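Local coordinates for E2A dna-binding protein (PDB 2WB0) that binds single-stranded DNA and supports the elongation phase of adenoviral strand-displacement replication, unwinding the template without ATP through its capacity to form multimers, at residues S6-L18 / L75-Y87. Numbering follows the deposited sequence.
Sequences SAWEKGMEAARAL and LQAYLQSFAEVTY
Lys10 reaches from helix 7-18 to the C-terminal end of helix 75-83 and illustrates how one long side chain can serve apolar and polar partners in turn. With CG anti to the backbone N (chi1 168°) and the chain extended beyond it, the lysine leaves its helix from CB as a straight arm. CG touches both Ala83 CA and Phe82 CE2, CD runs over Ala83 CA at 4.0 Å, and CE settles on one face of the Phe82 ring, toward its rim, in a CH-pi contact. NZ ends over the same ring, 4.5 Å from its centroid, a cation-pi geometry, and donates to Phe82 O at 3.2 Å from above the carbonyl plane. A water accepts from NZ and donates to that same oxygen, closing a small bridge. Next to this arm the backbones come close: Gly11 CA and Ala83 CA are 4.7 Å apart, with the Ala83 methyl pressed tightly on the glycine. Farther along, Ala14 CB packs on Phe82 CE2 (3.6 Å) and Leu79 CD1, and Leu18 CD2 meets Leu79 CD1 tip to tip; within the all-alpha domain Leu42 of helix 40-53 touches Leu75 and Leu79, as does Trp314 of helix 300-315, from much later in the chain. Beyond the helix, a Schellman motif at Glu84 turns the chain so that Val85 CG1 lies against Ala7, while Tyr87 OH approaches the edge of the Trp8 indole, whose NE1 bonds to Lys33 O. Placed at a helix C-terminus, where carbonyls carry partial negative charge, the ammonium is probably stabilised by dipole and ring together.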
ATOM      1  N   SER A   6      -7.792  17.840  28.252  1.00 34.66           N
ATOM      2  CA  SER A   6      -8.307  17.439  26.929  1.00 31.81           C
ATOM      3  C   SER A   6      -7.261  16.549  26.209  1.00 29.55           C
ATOM      4  O   SER A   6      -6.075  16.785  26.296  1.00 27.74           O
ATOM      5  CB  SER A   6      -8.699  18.680  26.064  1.00 31.06           C
ATOM      6  OG  SER A   6      -7.564  19.459  25.605  1.00 28.69           O
ATOM      7  N   ALA A   7      -7.748  15.508  25.547  1.00 28.85           N
ATOM      8  CA  ALA A   7      -6.942  14.688  24.652  1.00 27.36           C
ATOM      9  C   ALA A   7      -6.110  15.529  23.645  1.00 26.55           C
ATOM     10  O   ALA A   7      -4.866  15.343  23.500  1.00 26.26           O
ATOM     11  CB  ALA A   7      -7.849  13.764  23.977  1.00 26.38           C
ATOM     12  N   TRP A   8      -6.758  16.514  23.002  1.00 25.38           N
ATOM     13  CA  TRP A   8      -6.039  17.426  22.118  1.00 24.78           C
ATOM     14  C   TRP A   8      -4.808  18.088  22.746  1.00 25.78           C
ATOM     15  O   TRP A   8      -3.699  18.065  22.156  1.00 25.32           O
ATOM     16  CB  TRP A   8      -6.992  18.471  21.499  1.00 24.59           C
ATOM     17  CG  TRP A   8      -6.356  19.317  20.425  1.00 24.32           C
ATOM     18  CD1 TRP A   8      -6.373  19.049  19.065  1.00 20.94           C
ATOM     19  CD2 TRP A   8      -5.653  20.544  20.585  1.00 21.33           C
ATOM     20  NE1 TRP A   8      -5.733  20.046  18.390  1.00 23.30           N
ATOM     21  CE2 TRP A   8      -5.279  20.976  19.287  1.00 21.64           C
ATOM     22  CE3 TRP A   8      -5.299  21.340  21.698  1.00 22.11           C
ATOM     23  CZ2 TRP A   8      -4.591  22.152  19.064  1.00 19.02           C
ATOM     24  CZ3 TRP A   8      -4.585  22.526  21.470  1.00 22.93           C
ATOM     25  CH2 TRP A   8      -4.214  22.908  20.178  1.00 24.85           C
ATOM     26  N   GLU A   9      -4.933  18.647  23.956  1.00 25.37           N
ATOM     27  CA  GLU A   9      -3.758  19.247  24.540  1.00 25.91           C
ATOM     28  C   GLU A   9      -2.653  18.173  24.844  1.00 23.60           C
ATOM     29  O   GLU A   9      -1.502  18.444  24.710  1.00 24.22           O
ATOM     30  CB  GLU A   9      -4.117  20.018  25.834  1.00 27.21           C
ATOM     31  CG  GLU A   9      -4.721  21.414  25.607  1.00 29.56           C
ATOM     32  CD  GLU A   9      -5.100  22.088  26.967  1.00 32.80           C
ATOM     33  OE1 GLU A   9      -6.082  21.607  27.596  1.00 31.17           O
ATOM     34  OE2 GLU A   9      -4.383  23.034  27.379  1.00 28.12           O
ATOM     35  N   LYS A  10      -3.058  16.981  25.242  1.00 25.60           N
ATOM     36  CA  LYS A  10      -2.092  15.926  25.595  1.00 25.59           C
ATOM     37  C   LYS A  10      -1.324  15.509  24.308  1.00 25.85           C
ATOM     38  O   LYS A  10      -0.081  15.488  24.284  1.00 27.92           O
ATOM     39  CB  LYS A  10      -2.828  14.764  26.205  1.00 26.93           C
ATOM     40  CG  LYS A  10      -1.975  13.513  26.342  1.00 26.89           C
ATOM     41  CD  LYS A  10      -2.664  12.447  27.103  1.00 28.63           C
ATOM     42  CE  LYS A  10      -1.650  11.394  27.530  1.00 29.11           C
ATOM     43  NZ  LYS A  10      -2.419  10.156  27.770  1.00 30.13           N
ATOM     44  N   GLY A  11      -2.070  15.273  23.220  1.00 26.06           N
ATOM     45  CA  GLY A  11      -1.486  15.070  21.869  1.00 23.07           C
ATOM     46  C   GLY A  11      -0.525  16.150  21.474  1.00 23.76           C
ATOM     47  O   GLY A  11       0.613  15.876  20.996  1.00 24.53           O
ATOM     48  N   MET A  12      -0.955  17.402  21.625  1.00 22.50           N
ATOM     49  CA  MET A  12      -0.146  18.521  21.172  1.00 22.94           C
ATOM     50  C   MET A  12       1.197  18.544  21.906  1.00 23.11           C
ATOM     51  O   MET A  12       2.220  18.865  21.336  1.00 23.52           O
ATOM     52  CB  MET A  12      -0.890  19.852  21.356  1.00 22.59           C
ATOM     53  CG  MET A  12      -1.996  20.062  20.282  1.00 23.62           C
ATOM     54  SD  MET A  12      -1.186  20.522  18.726  1.00 23.08           S
ATOM     55  CE  MET A  12      -0.598  22.176  18.976  1.00 23.82           C
ATOM     56  N   GLU A  13       1.165  18.260  23.200  1.00 23.86           N
ATOM     57  CA  GLU A  13       2.382  18.279  23.997  1.00 23.92           C
ATOM     58  C   GLU A  13       3.420  17.245  23.507  1.00 22.39           C
ATOM     59  O   GLU A  13       4.619  17.584  23.292  1.00 23.43           O
ATOM     60  CB  GLU A  13       2.005  17.992  25.456  1.00 24.15           C
ATOM     61  CG  GLU A  13       3.181  18.131  26.439  1.00 28.16           C
ATOM     62  CD  GLU A  13       2.780  17.660  27.873  1.00 33.17           C
ATOM     63  OE1 GLU A  13       1.963  16.705  28.010  1.00 36.91           O
ATOM     64  OE2 GLU A  13       3.262  18.255  28.856  1.00 34.50           O
ATOM     65  N   ALA A  14       2.949  16.035  23.329  1.00 22.33           N
ATOM     66  CA  ALA A  14       3.778  14.886  22.874  1.00 22.93           C
ATOM     67  C   ALA A  14       4.377  15.224  21.506  1.00 23.04           C
ATOM     68  O   ALA A  14       5.613  15.053  21.269  1.00 24.28           O
ATOM     69  CB  ALA A  14       2.938  13.677  22.816  1.00 21.77           C
ATOM     70  N   ALA A  15       3.551  15.825  20.636  1.00 23.34           N
ATOM     71  CA  ALA A  15       3.957  16.084  19.258  1.00 22.68           C
ATOM     72  C   ALA A  15       4.986  17.183  19.270  1.00 23.58           C
ATOM     73  O   ALA A  15       6.017  17.116  18.594  1.00 21.58           O
ATOM     74  CB  ALA A  15       2.692  16.459  18.348  1.00 23.20           C
ATOM     75  N   ARG A  16       4.774  18.195  20.100  1.00 24.59           N
ATOM     76  CA  ARG A  16       5.760  19.248  20.175  1.00 26.28           C
ATOM     77  C   ARG A  16       7.092  18.752  20.774  1.00 24.46           C
ATOM     78  O   ARG A  16       8.159  19.143  20.314  1.00 25.34           O
ATOM     79  CB  ARG A  16       5.205  20.475  20.938  1.00 27.10           C
ATOM     80  CG  ARG A  16       6.211  21.620  21.033  1.00 33.50           C
ATOM     81  CD  ARG A  16       6.779  22.003  19.637  1.00 38.74           C
ATOM     82  NE  ARG A  16       6.134  23.191  19.121  1.00 47.95           N
ATOM     83  CZ  ARG A  16       6.542  24.429  19.368  1.00 49.34           C
ATOM     84  NH1 ARG A  16       7.608  24.655  20.122  1.00 49.11           N
ATOM     85  NH2 ARG A  16       5.872  25.439  18.850  1.00 51.70           N
ATOM     86  N   ALA A  17       7.021  17.869  21.756  1.00 25.71           N
ATOM     87  CA  ALA A  17       8.242  17.272  22.353  1.00 25.56           C
ATOM     88  C   ALA A  17       9.108  16.600  21.257  1.00 24.91           C
ATOM     89  O   ALA A  17      10.307  16.848  21.111  1.00 24.22           O
ATOM     90  CB  ALA A  17       7.837  16.239  23.369  1.00 26.02           C
ATOM     91  N   LEU A  18       8.446  15.753  20.460  1.00 24.15           N
ATOM     92  CA  LEU A  18       9.053  15.161  19.277  1.00 24.37           C
ATOM     93  C   LEU A  18       9.602  16.150  18.307  1.00 23.77           C
ATOM     94  O   LEU A  18      10.739  16.039  17.859  1.00 25.26           O
ATOM     95  CB  LEU A  18       8.012  14.198  18.627  1.00 22.37           C
ATOM     96  CG  LEU A  18       7.968  12.703  18.837  1.00 25.71           C
ATOM     97  CD1 LEU A  18       8.889  11.950  19.848  1.00 19.19           C
ATOM     98  CD2 LEU A  18       6.523  12.132  18.844  1.00 24.48           C
ATOM     99  N   LEU A  75       3.222   7.437  12.685  1.00 17.10           N
ATOM    100  CA  LEU A  75       3.554   8.235  13.856  1.00 16.33           C
ATOM    101  C   LEU A  75       2.306   9.004  14.304  1.00 16.98           C
ATOM    102  O   LEU A  75       1.918   9.009  15.476  1.00 17.09           O
ATOM    103  CB  LEU A  75       4.609   9.251  13.465  1.00 16.33           C
ATOM    104  CG  LEU A  75       5.577   9.796  14.547  1.00 19.74           C
ATOM    105  CD1 LEU A  75       6.202  11.146  14.296  1.00 21.10           C
ATOM    106  CD2 LEU A  75       5.401   9.414  16.080  1.00 19.35           C
ATOM    107  N   GLN A  76       1.664   9.627  13.342  1.00 16.28           N
ATOM    108  CA  GLN A  76       0.345  10.201  13.583  1.00 15.89           C
ATOM    109  C   GLN A  76      -0.619   9.265  14.274  1.00 15.59           C
ATOM    110  O   GLN A  76      -1.303   9.655  15.226  1.00 15.97           O
ATOM    111  CB  GLN A  76      -0.268  10.725  12.266  1.00 14.60           C
ATOM    112  CG  GLN A  76      -1.501  11.676  12.600  1.00 15.21           C
ATOM    113  CD  GLN A  76      -2.298  12.054  11.402  1.00 19.85           C
ATOM    114  OE1 GLN A  76      -2.576  13.240  11.153  1.00 23.75           O
ATOM    115  NE2 GLN A  76      -2.636  11.078  10.633  1.00 16.63           N
ATOM    116  N   ALA A  77      -0.710   8.029  13.820  1.00 14.57           N
ATOM    117  CA  ALA A  77      -1.630   7.126  14.445  1.00 14.69           C
ATOM    118  C   ALA A  77      -1.250   6.833  15.905  1.00 16.37           C
ATOM    119  O   ALA A  77      -2.144   6.628  16.763  1.00 15.95           O
ATOM    120  CB  ALA A  77      -1.698   5.827  13.638  1.00 13.16           C
ATOM    121  N   TYR A  78       0.055   6.742  16.163  1.00 17.50           N
ATOM    122  CA  TYR A  78       0.513   6.429  17.550  1.00 18.68           C
ATOM    123  C   TYR A  78       0.267   7.621  18.470  1.00 20.38           C
ATOM    124  O   TYR A  78      -0.190   7.450  19.613  1.00 19.89           O
ATOM    125  CB  TYR A  78       1.983   5.979  17.556  1.00 18.28           C
ATOM    126  CG  TYR A  78       2.061   4.500  17.232  1.00 18.71           C
ATOM    127  CD1 TYR A  78       1.530   3.533  18.120  1.00 17.25           C
ATOM    128  CD2 TYR A  78       2.675   4.063  16.077  1.00 13.68           C
ATOM    129  CE1 TYR A  78       1.571   2.144  17.825  1.00 21.20           C
ATOM    130  CE2 TYR A  78       2.732   2.655  15.755  1.00 12.19           C
ATOM    131  CZ  TYR A  78       2.155   1.718  16.618  1.00 18.47           C
ATOM    132  OH  TYR A  78       2.179   0.401  16.322  1.00 17.75           O
ATOM    133  N   LEU A  79       0.486   8.811  17.955  1.00 19.74           N
ATOM    134  CA  LEU A  79       0.225  10.034  18.707  1.00 22.63           C
ATOM    135  C   LEU A  79      -1.250  10.195  19.041  1.00 22.89           C
ATOM    136  O   LEU A  79      -1.606  10.453  20.196  1.00 21.25           O
ATOM    137  CB  LEU A  79       0.686  11.232  17.885  1.00 22.13           C
ATOM    138  CG  LEU A  79       1.847  12.164  18.115  1.00 28.47           C
ATOM    139  CD1 LEU A  79       2.729  12.008  19.415  1.00 27.24           C
ATOM    140  CD2 LEU A  79       2.660  12.276  16.869  1.00 27.82           C
ATOM    141  N   GLN A  80      -2.125   9.957  18.059  1.00 21.59           N
ATOM    142  CA  GLN A  80      -3.565   9.961  18.299  1.00 21.34           C
ATOM    143  C   GLN A  80      -3.969   8.911  19.347  1.00 23.42           C
ATOM    144  O   GLN A  80      -4.721   9.224  20.297  1.00 23.41           O
ATOM    145  CB  GLN A  80      -4.308   9.722  16.970  1.00 19.72           C
ATOM    146  CG  GLN A  80      -4.241  10.941  16.074  1.00 17.99           C
ATOM    147  CD  GLN A  80      -5.068  10.742  14.765  1.00 16.04           C
ATOM    148  OE1 GLN A  80      -5.711   9.711  14.578  1.00 19.35           O
ATOM    149  NE2 GLN A  80      -5.029  11.736  13.881  1.00 17.60           N
ATOM    150  N   SER A  81      -3.496   7.667  19.180  1.00 24.20           N
ATOM    151  CA  SER A  81      -3.719   6.633  20.175  1.00 26.29           C
ATOM    152  C   SER A  81      -3.200   7.041  21.574  1.00 25.75           C
ATOM    153  O   SER A  81      -3.941   6.910  22.526  1.00 27.45           O
ATOM    154  CB  SER A  81      -3.183   5.254  19.730  1.00 26.00           C
ATOM    155  OG  SER A  81      -3.717   4.866  18.425  1.00 33.30           O
ATOM    156  N   PHE A  82      -1.973   7.563  21.675  1.00 25.44           N
ATOM    157  CA  PHE A  82      -1.383   7.977  22.957  1.00 25.72           C
ATOM    158  C   PHE A  82      -2.331   8.966  23.664  1.00 27.09           C
ATOM    159  O   PHE A  82      -2.715   8.787  24.861  1.00 25.59           O
ATOM    160  CB  PHE A  82      -0.039   8.637  22.730  1.00 25.26           C
ATOM    161  CG  PHE A  82       0.551   9.318  23.950  1.00 27.51           C
ATOM    162  CD1 PHE A  82       1.092   8.557  25.005  1.00 33.18           C
ATOM    163  CD2 PHE A  82       0.712  10.685  23.979  1.00 29.49           C
ATOM    164  CE1 PHE A  82       1.677   9.178  26.105  1.00 36.00           C
ATOM    165  CE2 PHE A  82       1.314  11.336  25.097  1.00 33.80           C
ATOM    166  CZ  PHE A  82       1.799  10.575  26.152  1.00 32.92           C
ATOM    167  N   ALA A  83      -2.656  10.018  22.909  1.00 26.14           N
ATOM    168  CA  ALA A  83      -3.495  11.147  23.390  1.00 27.29           C
ATOM    169  C   ALA A  83      -4.990  10.829  23.548  1.00 27.22           C
ATOM    170  O   ALA A  83      -5.729  11.599  24.173  1.00 28.29           O
ATOM    171  CB  ALA A  83      -3.332  12.284  22.451  1.00 26.95           C
ATOM    172  N   GLU A  84      -5.424   9.734  22.956  1.00 27.71           N
ATOM    173  CA  GLU A  84      -6.826   9.397  22.808  1.00 29.65           C
ATOM    174  C   GLU A  84      -7.621  10.446  22.020  1.00 29.68           C
ATOM    175  O   GLU A  84      -8.778  10.797  22.386  1.00 28.44           O
ATOM    176  CB  GLU A  84      -7.451   9.141  24.177  1.00 31.53           C
ATOM    177  CG  GLU A  84      -6.642   8.125  25.012  1.00 34.45           C
ATOM    178  CD  GLU A  84      -7.461   7.657  26.195  1.00 41.62           C
ATOM    179  OE1 GLU A  84      -7.259   8.201  27.295  1.00 45.19           O
ATOM    180  OE2 GLU A  84      -8.351   6.814  25.995  1.00 41.97           O
ATOM    181  N   VAL A  85      -7.005  10.959  20.956  1.00 26.86           N
ATOM    182  CA  VAL A  85      -7.734  11.765  20.018  1.00 27.55           C
ATOM    183  C   VAL A  85      -8.066  10.955  18.785  1.00 29.05           C
ATOM    184  O   VAL A  85      -7.223  10.226  18.328  1.00 29.64           O
ATOM    185  CB  VAL A  85      -7.108  13.161  19.713  1.00 28.46           C
ATOM    186  CG1 VAL A  85      -5.988  13.553  20.624  1.00 30.32           C
ATOM    187  CG2 VAL A  85      -6.866  13.455  18.166  1.00 29.93           C
ATOM    188  N   THR A  86      -9.307  11.025  18.303  1.00 28.50           N
ATOM    189  CA  THR A  86      -9.682  10.404  17.023  1.00 27.58           C
ATOM    190  C   THR A  86     -10.557  11.436  16.310  1.00 25.79           C
ATOM    191  O   THR A  86     -11.382  12.155  16.970  1.00 24.65           O
ATOM    192  CB  THR A  86     -10.487   9.120  17.231  1.00 27.20           C
ATOM    193  OG1 THR A  86     -11.676   9.473  17.906  1.00 37.32           O
ATOM    194  CG2 THR A  86      -9.807   8.164  18.205  1.00 29.05           C
ATOM    195  N   TYR A  87     -10.368  11.547  14.996  1.00 21.68           N
ATOM    196  CA  TYR A  87     -11.241  12.377  14.190  1.00 21.61           C
ATOM    197  C   TYR A  87     -12.047  11.402  13.367  1.00 21.08           C
ATOM    198  O   TYR A  87     -11.493  10.644  12.565  1.00 20.00           O
ATOM    199  CB  TYR A  87     -10.447  13.286  13.277  1.00 19.52           C
ATOM    200  CG  TYR A  87      -9.566  14.294  14.065  1.00 22.46           C
ATOM    201  CD1 TYR A  87     -10.053  15.556  14.439  1.00 16.35           C
ATOM    202  CD2 TYR A  87      -8.269  13.980  14.422  1.00 17.53           C
ATOM    203  CE1 TYR A  87      -9.230  16.448  15.093  1.00 18.29           C
ATOM    204  CE2 TYR A  87      -7.460  14.863  15.109  1.00 15.14           C
ATOM    205  CZ  TYR A  87      -7.961  16.105  15.458  1.00 17.75           C
ATOM    206  OH  TYR A  87      -7.179  17.023  16.148  1.00 20.81           O
TER
HETATM  207  O   HOH W   1      -1.619   7.196  26.726  1.00 34.25           O